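Local coordinates for heterokaryon incompatibility protein s (Podospora anserina, PDB 2WVQ) that forms a prion in its C-terminal region and drives heterokaryon incompatibility, triggering a lethal reaction when it meets het-S from incompatible cells, at residues G20-C25 / A54-W59; L47-A52 / K162-V167. The protein carries 2 engineered substitutions. All coordinates share one frame; numbering follows the deposited sequence.

Contact 1 (G20-C25 / A54-W59); sequences GLFNNC and ARLSRW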
loop_
_atom_site.group_PDB
_atom_site.type_symbol
_atom_site.label_atom_id
_atom_site.label_comp_id
_atom_site.label_asym_id
_atom_site.label_seq_id
_atom_site.Cartn_x
_atom_site.Cartn_y
_atom_site.Cartn_z
ATOM N N GLY A 20 -19.048 7.713 -8.047
ATOM C CA GLY A 20 -19.245 6.281 -7.965
ATOM C C GLY A 20 -18.079 5.562 -7.304
ATOM O O GLY A 20 -18.307 4.697 -6.453
ATOM N N LEU A 21 -16.840 5.929 -7.666
ATOM C CA LEU A 21 -15.609 5.423 -6.986
ATOM C C LEU A 21 -15.502 5.914 -5.534
ATOM O O LEU A 21 -15.201 5.137 -4.623
ATOM C CB LEU A 21 -14.356 5.843 -7.769
ATOM C CG LEU A 21 -14.166 5.309 -9.208
ATOM C CD1 LEU A 21 -13.129 6.124 -10.014
ATOM C CD2 LEU A 21 -13.874 3.789 -9.251
ATOM N N PHE A 22 -15.789 7.199 -5.309
ATOM C CA PHE A 22 -15.846 7.768 -3.944
ATOM C C PHE A 22 -16.807 7.046 -3.022
ATOM O O PHE A 22 -16.421 6.693 -1.896
ATOM C CB PHE A 22 -16.191 9.263 -3.939
ATOM C CG PHE A 22 -16.425 9.814 -2.559
ATOM C CD1 PHE A 22 -15.348 10.249 -1.780
ATOM C CD2 PHE A 22 -17.690 9.878 -2.036
ATOM C CE1 PHE A 22 -15.556 10.739 -0.495
ATOM C CE2 PHE A 22 -17.928 10.395 -0.728
ATOM C CZ PHE A 22 -16.863 10.827 0.029
ATOM N N ASN A 23 -18.044 6.828 -3.478
ATOM C CA ASN A 23 -19.069 6.142 -2.653
ATOM C C ASN A 23 -18.668 4.696 -2.333
ATOM O O ASN A 23 -18.914 4.215 -1.234
ATOM C CB ASN A 23 -20.492 6.232 -3.251
ATOM C CG ASN A 23 -21.058 7.679 -3.231
ATOM O OD1 ASN A 23 -20.911 8.410 -2.242
ATOM N ND2 ASN A 23 -21.639 8.093 -4.340
ATOM N N ASN A 24 -18.004 4.055 -3.287
ATOM C CA ASN A 24 -17.371 2.723 -3.071
ATOM C C ASN A 24 -16.280 2.667 -1.996
ATOM O O ASN A 24 -16.243 1.705 -1.208
ATOM C CB ASN A 24 -16.916 2.133 -4.424
ATOM C CG ASN A 24 -18.114 1.812 -5.342
ATOM O OD1 ASN A 24 -19.250 1.701 -4.865
ATOM N ND2 ASN A 24 -17.870 1.650 -6.643
ATOM N N CYS A 25 -15.420 3.684 -1.958
ATOM C CA CYS A 25 -14.396 3.885 -0.941
ATOM C C CYS A 25 -15.003 3.942 0.462
ATOM O O CYS A 25 -14.562 3.228 1.395
ATOM C CB CYS A 25 -13.548 5.170 -1.204
ATOM S SG CYS A 25 -12.395 5.145 -2.617
ATOM N N ALA A 54 -15.211 8.925 8.510
ATOM C CA ALA A 54 -15.978 10.187 8.701
ATOM C C ALA A 54 -15.301 11.341 7.950
ATOM O O ALA A 54 -15.962 12.228 7.395
ATOM C CB ALA A 54 -16.100 10.534 10.216
ATOM N N ARG A 55 -13.976 11.322 7.931
ATOM C CA ARG A 55 -13.236 12.415 7.339
ATOM C C ARG A 55 -13.270 12.370 5.806
ATOM O O ARG A 55 -13.363 13.440 5.131
ATOM C CB ARG A 55 -11.822 12.465 7.872
ATOM C CG ARG A 55 -11.133 13.769 7.505
ATOM C CD ARG A 55 -9.663 13.612 7.493
ATOM N NE ARG A 55 -8.975 14.665 6.756
ATOM C CZ ARG A 55 -7.679 14.622 6.466
ATOM N NH1 ARG A 55 -6.940 13.574 6.854
ATOM N NH2 ARG A 55 -7.121 15.602 5.778
ATOM N N LEU A 56 -13.216 11.146 5.270
ATOM C CA LEU A 56 -13.378 10.886 3.841
ATOM C C LEU A 56 -14.806 11.307 3.414
ATOM O O LEU A 56 -15.001 12.055 2.424
ATOM C CB LEU A 56 -13.122 9.391 3.510
ATOM C CG LEU A 56 -13.324 8.871 2.060
ATOM C CD1 LEU A 56 -12.422 9.528 1.063
ATOM C CD2 LEU A 56 -13.215 7.320 1.905
ATOM N N SER A 57 -15.801 10.864 4.159
ATOM C CA SER A 57 -17.139 11.302 3.803
ATOM C C SER A 57 -17.375 12.834 3.941
ATOM O O SER A 57 -18.116 13.379 3.138
ATOM C CB SER A 57 -18.220 10.465 4.461
ATOM O OG SER A 57 -18.605 10.979 5.694
ATOM N N ARG A 58 -16.759 13.492 4.931
ATOM C CA ARG A 58 -16.805 14.936 5.057
ATOM C C ARG A 58 -16.371 15.623 3.785
ATOM O O ARG A 58 -16.993 16.605 3.396
ATOM C CB ARG A 58 -16.040 15.491 6.261
ATOM C CG ARG A 58 -16.431 16.978 6.678
ATOM C CD ARG A 58 -15.529 17.480 7.802
ATOM N NE ARG A 58 -15.544 16.516 8.912
ATOM C CZ ARG A 58 -14.487 15.895 9.455
ATOM N NH1 ARG A 58 -13.259 16.135 9.039
ATOM N NH2 ARG A 58 -14.680 15.037 10.456
ATOM N N TRP A 59 -15.309 15.109 3.154
ATOM C CA TRP A 59 -14.831 15.616 1.892
ATOM C C TRP A 59 -15.868 15.561 0.782
ATOM O O TRP A 59 -16.022 16.542 0.029
ATOM C CB TRP A 59 -13.549 14.909 1.423
ATOM C CG TRP A 59 -13.093 15.450 0.108
ATOM C CD1 TRP A 59 -12.319 16.544 -0.092
ATOM C CD2 TRP A 59 -13.400 14.927 -1.186
ATOM N NE1 TRP A 59 -12.135 16.752 -1.436
ATOM C CE2 TRP A 59 -12.785 15.769 -2.128
ATOM C CE3 TRP A 59 -14.141 13.821 -1.639
ATOM C CZ2 TRP A 59 -12.857 15.540 -3.506
ATOM C CZ3 TRP A 59 -14.205 13.585 -3.012
ATOM C CH2 TRP A 59 -13.578 14.452 -3.932
#
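Phe-22 drives its ring, edge first, against the backbone of Leu-56, and this is where two antiparallel helices come into closest touch. Its CE1 stands 3.2 Å from Leu-56 O, with the oxygen in the plane of the ring, and CZ reaches beyond it to Ser-57 CA at 3.8 Å. Such an approach sets the slightly positive rim of an aromatic ring against a carbonyl oxygen and is probably mildly attractive. CG lies anti to the backbone N (chi1 173°), a torsion that sends the ring straight out across the gap. Around it the packing is tight: Leu-56 CD1 lies 3.7 Å from Phe-22 CE1, while on the indole side Trp-59 CE3 comes to 3.6 Å from the same CE1. The two aromatic planes stand 52° apart, an oblique pairing in which the indole offers its edge.

These neighbours belong to the mainly helical, N-terminal globular (HeLo) domain of HET-s, in which helix 18-28 runs back along helix 42-62. Over these segments the axes pass 10.5 Å apart at 159°, a spacing that large side chains must bridge. One turn further along helix 18-28, the fit relaxes. Cys-25 meets Leu-56 through a single pair, CB to CD2 at 3.8 Å, and the Cys-25 side chain also packs on Ile-91 and Leu-92 of helix 79-108. Ser-57, whose CA meets the ring edge, has its OG hydrogen-bonded to Arg-140 NH1. Solvent is reached on helix 18-28 at Asn-24, which is exposed. The remote side of helix 42-62 is buried but charged, with Arg-55 bridged to Asp-172 and Glu-175 and Arg-58 to Asp-212 and Glu-191.

Contact 2 (L47-A52 / K162-V167); sequences LRLDIA and KIVDQV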
loop_
_atom_site.group_PDB
_atom_site.type_symbol
_atom_site.label_atom_id
_atom_site.label_comp_id
_atom_site.label_asym_id
_atom_site.label_seq_id
_atom_site.Cartn_x
_atom_site.Cartn_y
_atom_site.Cartn_z
ATOM N N LEU A 47 -12.538 2.976 16.513
ATOM C CA LEU A 47 -12.827 4.425 16.435
ATOM C C LEU A 47 -11.905 5.185 15.449
ATOM O O LEU A 47 -12.368 6.116 14.791
ATOM C CB LEU A 47 -12.854 5.085 17.830
ATOM C CG LEU A 47 -13.986 4.638 18.787
ATOM C CD1 LEU A 47 -13.784 5.125 20.193
ATOM C CD2 LEU A 47 -15.378 5.023 18.290
ATOM N N ARG A 48 -10.614 4.814 15.375
ATOM C CA ARG A 48 -9.660 5.398 14.412
ATOM C C ARG A 48 -10.109 5.147 12.958
ATOM O O ARG A 48 -10.051 6.060 12.115
ATOM C CB ARG A 48 -8.238 4.833 14.578
ATOM C CG ARG A 48 -7.595 4.932 15.913
ATOM C CD ARG A 48 -6.773 6.204 16.077
ATOM N NE ARG A 48 -5.623 6.285 15.170
ATOM C CZ ARG A 48 -4.828 7.356 15.073
ATOM N NH1 ARG A 48 -5.066 8.435 15.823
ATOM N NH2 ARG A 48 -3.796 7.356 14.228
ATOM N N LEU A 49 -10.556 3.922 12.675
ATOM C CA LEU A 49 -11.199 3.570 11.397
ATOM C C LEU A 49 -12.505 4.366 11.088
ATOM O O LEU A 49 -12.703 4.838 9.953
ATOM C CB LEU A 49 -11.488 2.068 11.354
ATOM C CG LEU A 49 -10.934 1.042 10.348
ATOM C CD1 LEU A 49 -9.601 1.371 9.601
ATOM C CD2 LEU A 49 -10.882 -0.339 10.996
ATOM N N ASP A 50 -13.387 4.492 12.080
ATOM C CA ASP A 50 -14.652 5.237 11.915
ATOM C C ASP A 50 -14.370 6.714 11.629
ATOM O O ASP A 50 -15.099 7.347 10.870
ATOM C CB ASP A 50 -15.558 5.135 13.161
ATOM C CG ASP A 50 -15.923 3.674 13.555
ATOM O OD1 ASP A 50 -16.249 3.477 14.746
ATOM O OD2 ASP A 50 -15.933 2.738 12.713
ATOM N N ILE A 51 -13.340 7.260 12.271
ATOM C CA ILE A 51 -12.911 8.642 12.053
ATOM C C ILE A 51 -12.325 8.881 10.668
ATOM O O ILE A 51 -12.636 9.918 10.056
ATOM C CB ILE A 51 -11.994 9.164 13.177
ATOM C CG1 ILE A 51 -12.803 9.342 14.460
ATOM C CG2 ILE A 51 -11.328 10.489 12.805
ATOM C CD1 ILE A 51 -11.922 9.380 15.681
ATOM N N ALA A 52 -11.504 7.954 10.167
ATOM C CA ALA A 52 -10.982 8.050 8.789
ATOM C C ALA A 52 -12.126 8.004 7.779
ATOM O O ALA A 52 -12.118 8.745 6.756
ATOM C CB ALA A 52 -9.952 6.945 8.486
ATOM N N LYS A 162 -1.681 0.981 8.423
ATOM C CA LYS A 162 -1.511 1.233 6.985
ATOM C C LYS A 162 -2.772 1.832 6.360
ATOM O O LYS A 162 -2.659 2.765 5.605
ATOM C CB LYS A 162 -1.083 -0.023 6.241
ATOM C CG LYS A 162 -0.695 0.198 4.791
ATOM C CD LYS A 162 0.514 -0.721 4.430
ATOM C CE LYS A 162 0.077 -2.015 3.731
ATOM N NZ LYS A 162 0.893 -3.246 4.098
ATOM N N ILE A 163 -3.950 1.294 6.670
ATOM C CA ILE A 163 -5.213 1.868 6.174
ATOM C C ILE A 163 -5.459 3.277 6.719
ATOM O O ILE A 163 -5.759 4.189 5.956
ATOM C CB ILE A 163 -6.451 0.983 6.485
ATOM C CG1 ILE A 163 -6.363 -0.333 5.705
ATOM C CG2 ILE A 163 -7.794 1.783 6.187
ATOM C CD1 ILE A 163 -7.563 -1.180 5.811
ATOM N N VAL A 164 -5.363 3.427 8.038
ATOM C CA VAL A 164 -5.710 4.674 8.690
ATOM C C VAL A 164 -4.805 5.804 8.217
ATOM O O VAL A 164 -5.314 6.867 7.802
ATOM C CB VAL A 164 -5.722 4.533 10.250
ATOM C CG1 VAL A 164 -5.584 5.864 10.904
ATOM C CG2 VAL A 164 -7.025 3.820 10.711
ATOM N N ASP A 165 -3.494 5.555 8.241
ATOM C CA ASP A 165 -2.460 6.497 7.840
ATOM C C ASP A 165 -2.500 6.878 6.364
ATOM O O ASP A 165 -2.395 8.056 6.022
ATOM C CB ASP A 165 -1.044 5.966 8.185
ATOM C CG ASP A 165 -0.798 5.830 9.703
ATOM O OD1 ASP A 165 0.283 5.313 10.092
ATOM O OD2 ASP A 165 -1.679 6.229 10.511
ATOM N N GLN A 166 -2.627 5.892 5.485
ATOM C CA GLN A 166 -2.759 6.176 4.057
ATOM C C GLN A 166 -4.083 6.875 3.697
ATOM O O GLN A 166 -4.088 7.747 2.829
ATOM C CB GLN A 166 -2.566 4.910 3.235
ATOM C CG GLN A 166 -1.139 4.365 3.301
ATOM C CD GLN A 166 -0.657 3.833 1.970
ATOM O OE1 GLN A 166 -0.106 2.726 1.898
ATOM N NE2 GLN A 166 -0.824 4.632 0.901
ATOM N N VAL A 167 -5.191 6.509 4.348
ATOM C CA VAL A 167 -6.481 7.220 4.088
ATOM C C VAL A 167 -6.389 8.692 4.495
ATOM O O VAL A 167 -6.856 9.545 3.745
ATOM C CB VAL A 167 -7.774 6.479 4.609
ATOM C CG1 VAL A 167 -9.060 7.356 4.480
ATOM C CG2 VAL A 167 -8.015 5.143 3.823
#
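The guanidinium of Arg-48 crosses Val-164, whose CG1 meets NH2 obliquely at 4.1 Å. At its edge, near the plane, stands the carboxylate of Asp-165, yet NH2 and Asp-165 OD2 are 4.4 Å apart, too far for a salt bridge. The attraction is therefore probably long-range, and the firm grip on this flat group comes from another quarter: NH1 is hydrogen-bonded to Gly-209 O, with Ala-207 O as a weaker second acceptor. Bends at chi2 (-92°) and chi3 fold the arginine chain so that it crosses the valine at about a right angle.

Away from the arginine tip the side chains that meet are apolar, with valine methyls also lying against the carbonyl oxygens of Arg-48 and Ala-52. Leu-49 CD1 fits between two side chains of the facing helix, 3.7 Å from Val-164 CG2 and 3.9 Å from Ile-163 CG2. It arrives there through an unusual chi1 of -119°, close to eclipsed, which suggests some strain or an imperfectly defined side chain.

In the helical HeLo domain this is a near-parallel pair, with helices 42-62 and 157-176 running side by side at 28° and their axes 9.7 Å apart here. Contacts follow the same one-turn spacing on both helices, from Arg-48 and Leu-49 to Ala-52, and from Ile-163 and Val-164 to Val-167. The small Ala-52 ends the row: its CB lies 4.1 Å from Val-167 CG1. Ile-211 also packs on both Arg-48 and Val-164, while Phe-95 and Leu-94 of helix 79-108 lie against Ile-163 and Val-167. Lys-162 and Gln-166 do not join this interface; Gln-166 OE1 is hydrogen-bonded to Lys-162 NZ of the second subunit of the homodimer.

Helix 42-62 serves both contacts, which follow one another along it with their centres 13 Å apart. Contact 2 joins its earlier part to helix 157-176 in a near-parallel sense, whereas contact 1 joins its later part to helix 18-28 running the other way. Both are buried, at about 8 Å (contact 1) and 6 Å (contact 2) from the centre of the chain to the centre of each contact. Helix 157-176 continues past contact 2 to reach contact 1, where Val-171 and Leu-174 pack on Leu-56. Helix 79-108 likewise borders both. The pair illustrates how one buried helix can pack on two partners that run in opposite senses.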